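PDB 5GN1: ATP-dependent helicase FUN30 from Saccharomyces cerevisiae S288c, which uses ATP hydrolysis to remodel nucleosomes for heterochromatin organization and DNA end resection, and is represented by the C-terminal part of its ATPase domain. Local coordinates for residues H161-C164 with T170-K173; D293-V298 with K302-T307; T308-T311 with E316-I319. One frame throughout, in Å; residues are numbered along the deposited sequence.

Interaction 1: residues H161-C164 with T170-K173; sequences HKLC and TLSK
Cys164, near the end of helix 157-166, packs against Leu171 of the short helix 168-171, and this pair is the tight part of the contact. The two residues have the closest backbones of the segments, and Leu171 CB lies 3.8 Å from Cys164 CA. Cys164 CB also comes 3.4 Å from Leu171 O, with SG close behind. The thiol makes an apolar contact of its own, with Cys164 SG 3.9 Å from Leu171 CB; a small, weakly polar side chain suits a place where the two backbones come this near. The longer reach belongs to Leu171. A chi1 of -54° turns its CG beside the backbone N, anti to the carbonyl carbon, with the branch directed toward Leu163, where Leu171 CD1 comes 4.2 Å from Leu163 CG.

Towards Leu163 the packing is looser, for that side chain is partly exposed and offers little more than its CG. Ser172 turns its CB away, and only its backbone comes near, with Ser172 N 4.1 Å from Cys164 O. That carbonyl is instead bonded by Gln175 NE2. Helix 123-133 covers the pair, with Met129 on Cys164 and Ala132 and Ile133 on Leu171. The arrangement is apolar packing between two consecutive short helices, in a helical region outside the central parallel sheet, consistent with the helical protrusions inserted into the ATPase core of SNF2-family remodellers.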
ATOM      1  N   HIS A 161     -15.390  -0.550   2.484  1.00 21.96           N
ATOM      2  CA  HIS A 161     -15.585   0.305   3.646  1.00 25.28           C
ATOM      3  C   HIS A 161     -15.827   1.756   3.236  1.00 32.01           C
ATOM      4  O   HIS A 161     -16.751   2.409   3.741  1.00 26.90           O
ATOM      5  CB  HIS A 161     -14.386   0.215   4.583  1.00 27.12           C
ATOM      6  CG  HIS A 161     -14.425   1.239   5.672  1.00 26.03           C
ATOM      7  ND1 HIS A 161     -15.367   1.209   6.679  1.00 28.82           N
ATOM      8  CD2 HIS A 161     -13.684   2.353   5.879  1.00 30.26           C
ATOM      9  CE1 HIS A 161     -15.181   2.241   7.481  1.00 34.38           C
ATOM     10  NE2 HIS A 161     -14.170   2.955   7.015  1.00 37.83           N
ATOM     11  N   LYS A 162     -15.000   2.289   2.328  1.00 29.56           N
ATOM     12  CA  LYS A 162     -15.212   3.674   1.907  1.00 29.96           C
ATOM     13  C   LYS A 162     -16.526   3.827   1.144  1.00 28.51           C
ATOM     14  O   LYS A 162     -17.197   4.852   1.280  1.00 35.00           O
ATOM     15  CB  LYS A 162     -14.036   4.174   1.069  1.00 29.47           C
ATOM     16  CG  LYS A 162     -12.715   4.271   1.841  1.00 35.46           C
ATOM     17  CD  LYS A 162     -12.813   5.165   3.086  1.00 39.30           C
ATOM     18  CE  LYS A 162     -12.821   6.644   2.726  1.00 42.44           C
ATOM     19  NZ  LYS A 162     -12.819   7.524   3.927  1.00 48.59           N
ATOM     20  N   LEU A 163     -16.929   2.820   0.366  1.00 30.84           N
ATOM     21  CA  LEU A 163     -18.241   2.878  -0.277  1.00 32.16           C
ATOM     22  C   LEU A 163     -19.365   2.984   0.754  1.00 40.74           C
ATOM     23  O   LEU A 163     -20.358   3.695   0.537  1.00 42.36           O
ATOM     24  CB  LEU A 163     -18.453   1.654  -1.162  1.00 32.85           C
ATOM     25  CG  LEU A 163     -19.760   1.594  -1.961  1.00 38.87           C
ATOM     26  CD1 LEU A 163     -19.800   2.674  -3.027  1.00 42.09           C
ATOM     27  CD2 LEU A 163     -19.968   0.218  -2.566  1.00 34.48           C
ATOM     28  N   CYS A 164     -19.233   2.274   1.878  1.00 37.87           N
ATOM     29  CA  CYS A 164     -20.241   2.364   2.928  1.00 40.37           C
ATOM     30  C   CYS A 164     -20.177   3.711   3.636  1.00 36.37           C
ATOM     31  O   CYS A 164     -21.201   4.210   4.116  1.00 47.73           O
ATOM     32  CB  CYS A 164     -20.073   1.218   3.938  1.00 27.25           C
ATOM     33  SG  CYS A 164     -20.142  -0.432   3.271  1.00 35.47           S
ATOM     34  N   THR A 170     -27.770   3.667   3.331  1.00 49.50           N
ATOM     35  CA  THR A 170     -28.052   2.307   2.905  1.00 51.44           C
ATOM     36  C   THR A 170     -26.991   1.301   3.327  1.00 46.34           C
ATOM     37  O   THR A 170     -27.290   0.102   3.403  1.00 48.87           O
ATOM     38  CB  THR A 170     -28.211   2.256   1.379  1.00 53.87           C
ATOM     39  OG1 THR A 170     -29.025   3.355   0.958  1.00 64.36           O
ATOM     40  CG2 THR A 170     -28.891   0.990   0.970  1.00 56.29           C
ATOM     41  N   LEU A 171     -25.776   1.747   3.621  1.00 49.74           N
ATOM     42  CA  LEU A 171     -24.681   0.822   3.829  1.00 44.75           C
ATOM     43  C   LEU A 171     -23.911   1.038   5.123  1.00 43.96           C
ATOM     44  O   LEU A 171     -23.017   0.242   5.416  1.00 36.75           O
ATOM     45  CB  LEU A 171     -23.706   0.888   2.641  1.00 41.34           C
ATOM     46  CG  LEU A 171     -24.348   0.681   1.268  1.00 40.19           C
ATOM     47  CD1 LEU A 171     -23.318   0.868   0.158  1.00 43.62           C
ATOM     48  CD2 LEU A 171     -24.979  -0.689   1.191  1.00 40.60           C
ATOM     49  N   SER A 172     -24.234   2.073   5.903  1.00 40.18           N
ATOM     50  CA  SER A 172     -23.442   2.376   7.093  1.00 45.59           C
ATOM     51  C   SER A 172     -23.355   1.189   8.042  1.00 40.68           C
ATOM     52  O   SER A 172     -22.378   1.068   8.787  1.00 39.10           O
ATOM     53  CB  SER A 172     -24.027   3.569   7.840  1.00 43.72           C
ATOM     54  OG  SER A 172     -25.097   3.127   8.649  1.00 42.08           O
ATOM     55  N   LYS A 173     -24.363   0.315   8.043  1.00 40.46           N
ATOM     56  CA  LYS A 173     -24.320  -0.850   8.918  1.00 43.61           C
ATOM     57  C   LYS A 173     -23.256  -1.848   8.489  1.00 35.26           C
ATOM     58  O   LYS A 173     -22.894  -2.726   9.277  1.00 35.72           O
ATOM     59  CB  LYS A 173     -25.699  -1.529   8.982  1.00 37.99           C
ATOM     60  CG  LYS A 173     -26.032  -2.529   7.876  1.00 39.91           C
ATOM     61  CD  LYS A 173     -27.213  -3.399   8.326  1.00 40.76           C
ATOM     62  CE  LYS A 173     -28.218  -3.675   7.220  1.00 46.41           C
ATOM     63  NZ  LYS A 173     -29.046  -4.888   7.496  1.00 44.17           N
TER

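Interaction 2: residues D293-V298 with K302-T307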
ATOM      1  N   ASP A 293      15.366  12.345  -0.212  1.00 23.41           N
ATOM      2  CA  ASP A 293      15.953  13.659  -0.438  1.00 24.19           C
ATOM      3  C   ASP A 293      14.933  14.800  -0.436  1.00 23.11           C
ATOM      4  O   ASP A 293      15.331  15.949  -0.642  1.00 24.73           O
ATOM      5  CB  ASP A 293      16.732  13.675  -1.758  1.00 25.87           C
ATOM      6  CG  ASP A 293      18.012  12.843  -1.696  1.00 33.44           C
ATOM      7  OD1 ASP A 293      18.422  12.417  -0.588  1.00 34.26           O
ATOM      8  OD2 ASP A 293      18.623  12.634  -2.767  1.00 42.02           O
ATOM      9  N   ARG A 294      13.634  14.536  -0.233  1.00 24.65           N
ATOM     10  CA  ARG A 294      12.726  15.646   0.072  1.00 20.97           C
ATOM     11  C   ARG A 294      13.075  16.261   1.422  1.00 18.32           C
ATOM     12  O   ARG A 294      12.892  17.464   1.623  1.00 20.72           O
ATOM     13  CB  ARG A 294      11.256  15.190   0.067  1.00 19.76           C
ATOM     14  CG  ARG A 294      10.734  14.597  -1.257  1.00 23.86           C
ATOM     15  CD  ARG A 294      11.133  15.443  -2.461  1.00 25.15           C
ATOM     16  NE  ARG A 294      12.379  14.965  -3.060  1.00 25.78           N
ATOM     17  CZ  ARG A 294      13.148  15.689  -3.862  1.00 29.74           C
ATOM     18  NH1 ARG A 294      12.813  16.949  -4.135  1.00 29.27           N
ATOM     19  NH2 ARG A 294      14.257  15.162  -4.370  1.00 28.26           N
ATOM     20  N   ALA A 295      13.604  15.454   2.337  1.00 17.93           N
ATOM     21  CA  ALA A 295      14.078  15.876   3.647  1.00 18.49           C
ATOM     22  C   ALA A 295      15.582  16.106   3.679  1.00 22.50           C
ATOM     23  O   ALA A 295      16.049  17.084   4.280  1.00 19.69           O
ATOM     24  CB  ALA A 295      13.709  14.822   4.700  1.00 17.56           C
ATOM     25  N   HIS A 296      16.349  15.228   3.029  1.00 19.51           N
ATOM     26  CA  HIS A 296      17.812  15.289   3.045  1.00 25.29           C
ATOM     27  C   HIS A 296      18.252  16.109   1.844  1.00 29.16           C
ATOM     28  O   HIS A 296      18.526  15.579   0.766  1.00 30.16           O
ATOM     29  CB  HIS A 296      18.426  13.893   3.037  1.00 24.12           C
ATOM     30  CG  HIS A 296      19.913  13.894   2.845  1.00 30.66           C
ATOM     31  ND1 HIS A 296      20.787  14.331   3.819  1.00 31.22           N
ATOM     32  CD2 HIS A 296      20.674  13.555   1.777  1.00 33.25           C
ATOM     33  CE1 HIS A 296      22.025  14.247   3.363  1.00 34.09           C
ATOM     34  NE2 HIS A 296      21.983  13.784   2.125  1.00 35.38           N
ATOM     35  N   ARG A 297      18.309  17.426   2.032  1.00 25.42           N
ATOM     36  CA  ARG A 297      18.637  18.343   0.952  1.00 26.77           C
ATOM     37  C   ARG A 297      19.093  19.659   1.566  1.00 24.87           C
ATOM     38  O   ARG A 297      19.008  19.869   2.779  1.00 22.53           O
ATOM     39  CB  ARG A 297      17.442  18.554   0.011  1.00 23.94           C
ATOM     40  CG  ARG A 297      16.234  19.194   0.714  1.00 24.36           C
ATOM     41  CD  ARG A 297      15.007  19.287  -0.173  1.00 26.03           C
ATOM     42  NE  ARG A 297      15.253  20.034  -1.404  1.00 27.62           N
ATOM     43  CZ  ARG A 297      15.446  19.468  -2.595  1.00 34.73           C
ATOM     44  NH1 ARG A 297      15.429  18.144  -2.720  1.00 30.94           N
ATOM     45  NH2 ARG A 297      15.669  20.228  -3.659  1.00 43.41           N
ATOM     46  N   VAL A 298      19.574  20.547   0.697  1.00 34.81           N
ATOM     47  CA  VAL A 298      20.089  21.839   1.140  1.00 39.48           C
ATOM     48  C   VAL A 298      19.010  22.580   1.913  1.00 31.87           C
ATOM     49  O   VAL A 298      17.855  22.666   1.482  1.00 32.28           O
ATOM     50  CB  VAL A 298      20.587  22.647  -0.067  1.00 39.18           C
ATOM     51  CG1 VAL A 298      21.096  24.010   0.372  1.00 38.40           C
ATOM     52  CG2 VAL A 298      21.680  21.875  -0.800  1.00 40.41           C
ATOM     53  N   LYS A 302      19.312  19.126  10.431  1.00 21.39           N
ATOM     54  CA  LYS A 302      19.497  17.973  11.290  1.00 23.99           C
ATOM     55  C   LYS A 302      19.890  16.764  10.452  1.00 27.52           C
ATOM     56  O   LYS A 302      19.705  16.747   9.231  1.00 22.50           O
ATOM     57  CB  LYS A 302      18.219  17.686  12.083  1.00 27.04           C
ATOM     58  CG  LYS A 302      17.743  18.874  12.897  1.00 25.51           C
ATOM     59  CD  LYS A 302      16.472  18.534  13.651  1.00 28.76           C
ATOM     60  CE  LYS A 302      15.948  19.732  14.445  1.00 34.34           C
ATOM     61  NZ  LYS A 302      14.677  19.386  15.132  1.00 40.50           N
ATOM     62  N   GLU A 303      20.454  15.751  11.117  1.00 20.86           N
ATOM     63  CA  GLU A 303      20.668  14.473  10.452  1.00 25.07           C
ATOM     64  C   GLU A 303      19.315  13.848  10.131  1.00 22.63           C
ATOM     65  O   GLU A 303      18.373  13.947  10.922  1.00 25.72           O
ATOM     66  CB  GLU A 303      21.505  13.536  11.332  1.00 30.30           C
ATOM     67  CG  GLU A 303      22.984  13.955  11.420  1.00 33.33           C
ATOM     68  CD  GLU A 303      23.855  12.993  12.232  1.00 42.83           C
ATOM     69  OE1 GLU A 303      23.434  11.846  12.503  1.00 43.44           O
ATOM     70  OE2 GLU A 303      24.984  13.392  12.592  1.00 52.97           O
ATOM     71  N   VAL A 304      19.208  13.227   8.957  1.00 24.14           N
ATOM     72  CA  VAL A 304      17.954  12.638   8.489  1.00 19.60           C
ATOM     73  C   VAL A 304      18.035  11.128   8.644  1.00 28.44           C
ATOM     74  O   VAL A 304      18.988  10.493   8.168  1.00 26.34           O
ATOM     75  CB  VAL A 304      17.657  13.037   7.032  1.00 21.38           C
ATOM     76  CG1 VAL A 304      16.511  12.180   6.433  1.00 19.60           C
ATOM     77  CG2 VAL A 304      17.327  14.522   6.959  1.00 21.99           C
ATOM     78  N   ASN A 305      17.043  10.547   9.312  1.00 22.63           N
ATOM     79  CA  ASN A 305      16.986   9.112   9.532  1.00 21.07           C
ATOM     80  C   ASN A 305      15.888   8.512   8.668  1.00 21.30           C
ATOM     81  O   ASN A 305      14.741   8.966   8.707  1.00 19.97           O
ATOM     82  CB  ASN A 305      16.751   8.793  11.001  1.00 21.75           C
ATOM     83  CG  ASN A 305      18.018   8.919  11.824  1.00 36.64           C
ATOM     84  OD1 ASN A 305      18.259   9.945  12.471  1.00 34.73           O
ATOM     85  ND2 ASN A 305      18.846   7.882  11.789  1.00 32.32           N
ATOM     86  N   ILE A 306      16.245   7.496   7.893  1.00 20.03           N
ATOM     87  CA  ILE A 306      15.348   6.893   6.913  1.00 18.82           C
ATOM     88  C   ILE A 306      15.176   5.424   7.270  1.00 20.10           C
ATOM     89  O   ILE A 306      16.164   4.710   7.460  1.00 22.78           O
ATOM     90  CB  ILE A 306      15.893   7.064   5.483  1.00 22.03           C
ATOM     91  CG1 ILE A 306      16.011   8.546   5.135  1.00 24.49           C
ATOM     92  CG2 ILE A 306      15.018   6.336   4.464  1.00 20.37           C
ATOM     93  CD1 ILE A 306      17.332   8.905   4.584  1.00 22.77           C
ATOM     94  N   THR A 307      13.928   4.975   7.396  1.00 17.79           N
ATOM     95  CA  THR A 307      13.642   3.599   7.779  1.00 19.90           C
ATOM     96  C   THR A 307      12.721   2.965   6.740  1.00 28.49           C
ATOM     97  O   THR A 307      11.648   3.504   6.446  1.00 20.53           O
ATOM     98  CB  THR A 307      13.011   3.537   9.179  1.00 21.66           C
ATOM     99  OG1 THR A 307      13.923   4.107  10.131  1.00 24.29           O
ATOM    100  CG2 THR A 307      12.696   2.079   9.583  1.00 25.70           C
TER
HETATM  101  O   HOH W   1      20.553  15.410   6.685  1.00 31.95           O
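Val304, the first residue of strand 304-311, presents both of its methyl groups to the loop residues Ala295 and His296. Its CG1 is opposite the backbone N (chi1 168°), which sets the two branches on different targets. Val304 CG1 faces the methyl of Ala295, 4.2 Å from its CB, whereas Val304 CG2 lies 4.0 Å from His296 CA and close to His296 CB as well. A beta-branched residue fits a strand and gives a broad apolar surface; the short alanine lets the loop backbone approach and also touches Val276 of the adjacent strand 275-278 and Leu206 of strand 205-209.

His296 contributes its CB to this packing but carries its ring outward, with CG trans to the backbone N. The ring is reached at its edge, in its own plane, from two directions. One is a water 3.1 Å from His296 ND1; the same water donates a hydrogen bond to Lys302 O at 3.0 Å and thereby spans the two segments. The other is Asp293 OD1, 3.5 Å from His296 CD2.

Arg297 folds back on its own loop, where Arg297 NH1 donates to Asp293 O over 3.0 Å. The bond is fairly straight at 161°; the oxygen lies in the guanidinium plane, while the nitrogen stands above the carbonyl plane. Ala295 O is hydrogen-bonded by Gln300 NE2.

The sequence DRAHRVGQ is recognisable as motif VI of SNF2-type helicases, whose arginines in relatives approach ATP. The chemistry implies a loop seated on the strand by apolar methyls, with polar support from the Arg297 bond to Asp293 O, the bridging water and Gln300.

Interaction 3: residues T308-T311 with E316-I319; sequences TLIT and EEKI
The carboxylate of Glu316 is the flat group that joins helix 315-322 to the end of strand 304-311. Thr311 N donates to Glu316 OE1 over 2.7 Å, nearly straight at 173° and almost in line with the C-O bond. The other oxygen, OE2, forms a salt bridge with Lys186 NZ, which also hydrogen-bonds Leu309 O. A strand amide and a lysine thus both hold the carboxylate, and the nearby positive charge would probably favour its ionised form in this buried place. A glutamate suits the site because of its length: chi1 -69° puts CG anti to the carbonyl carbon, and the chain, extended beyond CG, carries the carboxylate to the strand.

Around this bond the carbon atoms fill in. Ile310 CA lies 3.5 Å from Glu316 OE1. The side chains of Ile310 and Glu316 run past each other in opposite directions, with Ile310 CG2 4.2 Å from Glu316 CB. The same methyl meets Glu317, 4.1 Å from its CG, which also passes 3.7 Å from Thr311 O. Glu317 touches the strand with this aliphatic CG, while its OE1 is bonded to Asp313 N. Thr311 likewise spends its hydroxyl elsewhere, on Ser111 O, while Thr311 O takes a hydrogen bond from Ser314 OG.

The strand lies between 49-56 and 275-278 in the parallel sheet of this RecA-like lobe, with backbone bonds to both, such as Leu309 with Ile278 and Ile310 with Gln54. On the helix, Lys318 and Ile319 pack against Leu351. The contact therefore joins strand 304-311, second from the edge of the sheet, to helix 315-322, which in turn packs on helix 345-359.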
ATOM      1  N   THR A 308      13.138   1.825   6.189  1.00 24.50           N
ATOM      2  CA  THR A 308      12.320   1.062   5.251  1.00 20.13           C
ATOM      3  C   THR A 308      11.714  -0.129   5.976  1.00 19.67           C
ATOM      4  O   THR A 308      12.433  -0.894   6.630  1.00 24.80           O
ATOM      5  CB  THR A 308      13.147   0.591   4.056  1.00 23.46           C
ATOM      6  OG1 THR A 308      13.677   1.731   3.383  1.00 25.71           O
ATOM      7  CG2 THR A 308      12.274  -0.201   3.079  1.00 27.13           C
ATOM      8  N   LEU A 309      10.388  -0.249   5.899  1.00 21.17           N
ATOM      9  CA  LEU A 309       9.666  -1.348   6.521  1.00 21.83           C
ATOM     10  C   LEU A 309       9.699  -2.550   5.595  1.00 21.04           C
ATOM     11  O   LEU A 309       9.340  -2.437   4.422  1.00 19.75           O
ATOM     12  CB  LEU A 309       8.209  -0.958   6.790  1.00 22.93           C
ATOM     13  CG  LEU A 309       7.993   0.284   7.641  1.00 20.76           C
ATOM     14  CD1 LEU A 309       6.510   0.451   7.971  1.00 20.03           C
ATOM     15  CD2 LEU A 309       8.822   0.159   8.897  1.00 20.21           C
ATOM     16  N   ILE A 310      10.116  -3.701   6.122  1.00 24.26           N
ATOM     17  CA  ILE A 310      10.279  -4.911   5.325  1.00 24.70           C
ATOM     18  C   ILE A 310       9.641  -6.068   6.075  1.00 25.56           C
ATOM     19  O   ILE A 310      10.054  -6.387   7.198  1.00 25.35           O
ATOM     20  CB  ILE A 310      11.755  -5.216   5.030  1.00 27.55           C
ATOM     21  CG1 ILE A 310      12.335  -4.126   4.136  1.00 25.66           C
ATOM     22  CG2 ILE A 310      11.895  -6.601   4.370  1.00 30.68           C
ATOM     23  CD1 ILE A 310      13.677  -4.470   3.507  1.00 34.50           C
ATOM     24  N   THR A 311       8.633  -6.692   5.463  1.00 23.62           N
ATOM     25  CA  THR A 311       8.012  -7.868   6.051  1.00 28.56           C
ATOM     26  C   THR A 311       8.909  -9.086   5.844  1.00 29.50           C
ATOM     27  O   THR A 311       9.299  -9.406   4.712  1.00 24.60           O
ATOM     28  CB  THR A 311       6.628  -8.099   5.458  1.00 24.05           C
ATOM     29  OG1 THR A 311       5.752  -7.039   5.889  1.00 25.86           O
ATOM     30  CG2 THR A 311       6.075  -9.436   5.945  1.00 22.33           C
ATOM     31  N   GLU A 316       9.007  -9.118  -0.083  1.00 26.18           N
ATOM     32  CA  GLU A 316       9.728  -7.863   0.137  1.00 26.72           C
ATOM     33  C   GLU A 316      11.207  -8.112   0.403  1.00 28.52           C
ATOM     34  O   GLU A 316      12.050  -7.289   0.040  1.00 28.60           O
ATOM     35  CB  GLU A 316       9.098  -7.087   1.294  1.00 27.56           C
ATOM     36  CG  GLU A 316       7.697  -6.537   0.962  1.00 25.60           C
ATOM     37  CD  GLU A 316       7.188  -5.524   1.992  1.00 30.73           C
ATOM     38  OE1 GLU A 316       7.589  -5.608   3.171  1.00 28.47           O
ATOM     39  OE2 GLU A 316       6.403  -4.630   1.605  1.00 29.76           O
ATOM     40  N   GLU A 317      11.537  -9.242   1.034  1.00 26.57           N
ATOM     41  CA  GLU A 317      12.939  -9.615   1.186  1.00 33.98           C
ATOM     42  C   GLU A 317      13.599  -9.841  -0.171  1.00 35.02           C
ATOM     43  O   GLU A 317      14.715  -9.371  -0.408  1.00 29.76           O
ATOM     44  CB  GLU A 317      13.056 -10.855   2.078  1.00 31.94           C
ATOM     45  CG  GLU A 317      12.649 -10.588   3.525  1.00 33.21           C
ATOM     46  CD  GLU A 317      12.920 -11.762   4.463  1.00 40.89           C
ATOM     47  OE1 GLU A 317      12.162 -12.756   4.439  1.00 36.46           O
ATOM     48  OE2 GLU A 317      13.912 -11.692   5.216  1.00 49.97           O
ATOM     49  N   LYS A 318      12.909 -10.537  -1.089  1.00 29.94           N
ATOM     50  CA  LYS A 318      13.456 -10.751  -2.428  1.00 28.88           C
ATOM     51  C   LYS A 318      13.615  -9.439  -3.177  1.00 33.94           C
ATOM     52  O   LYS A 318      14.594  -9.243  -3.910  1.00 31.89           O
ATOM     53  CB  LYS A 318      12.549 -11.697  -3.221  1.00 30.41           C
ATOM     54  CG  LYS A 318      12.377 -13.050  -2.578  1.00 33.92           C
ATOM     55  CD  LYS A 318      13.723 -13.675  -2.337  1.00 41.01           C
ATOM     56  CE  LYS A 318      13.719 -14.547  -1.095  1.00 41.93           C
ATOM     57  NZ  LYS A 318      15.081 -15.095  -0.855  1.00 49.43           N
ATOM     58  N   ILE A 319      12.650  -8.531  -3.025  1.00 31.18           N
ATOM     59  CA  ILE A 319      12.749  -7.243  -3.704  1.00 30.39           C
ATOM     60  C   ILE A 319      13.908  -6.422  -3.141  1.00 34.43           C
ATOM     61  O   ILE A 319      14.631  -5.754  -3.889  1.00 37.70           O
ATOM     62  CB  ILE A 319      11.398  -6.506  -3.613  1.00 30.58           C
ATOM     63  CG1 ILE A 319      10.388  -7.210  -4.526  1.00 29.89           C
ATOM     64  CG2 ILE A 319      11.544  -5.012  -3.971  1.00 31.91           C
ATOM     65  CD1 ILE A 319       8.983  -6.671  -4.430  1.00 27.65           C
TER

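Interactions 2 and 3 share strand 304-311: one sits at its start, against the preceding loop, and the other at its end, against the following helix, with centres about 21 Å apart. Both are buried, yet interaction 2 rests on methyl packing with a bridging water, whereas interaction 3 is dominated by one carboxylate bonded to a strand amide and a lysine. Interaction 1 belongs to different elements, two short helices on the opposite side of the chain's centre, about 40 Å and 33 Å from the centres of interactions 2 and 3. It is only partly buried and lacks polar bonds between its segments, in a helical region away from the sheet.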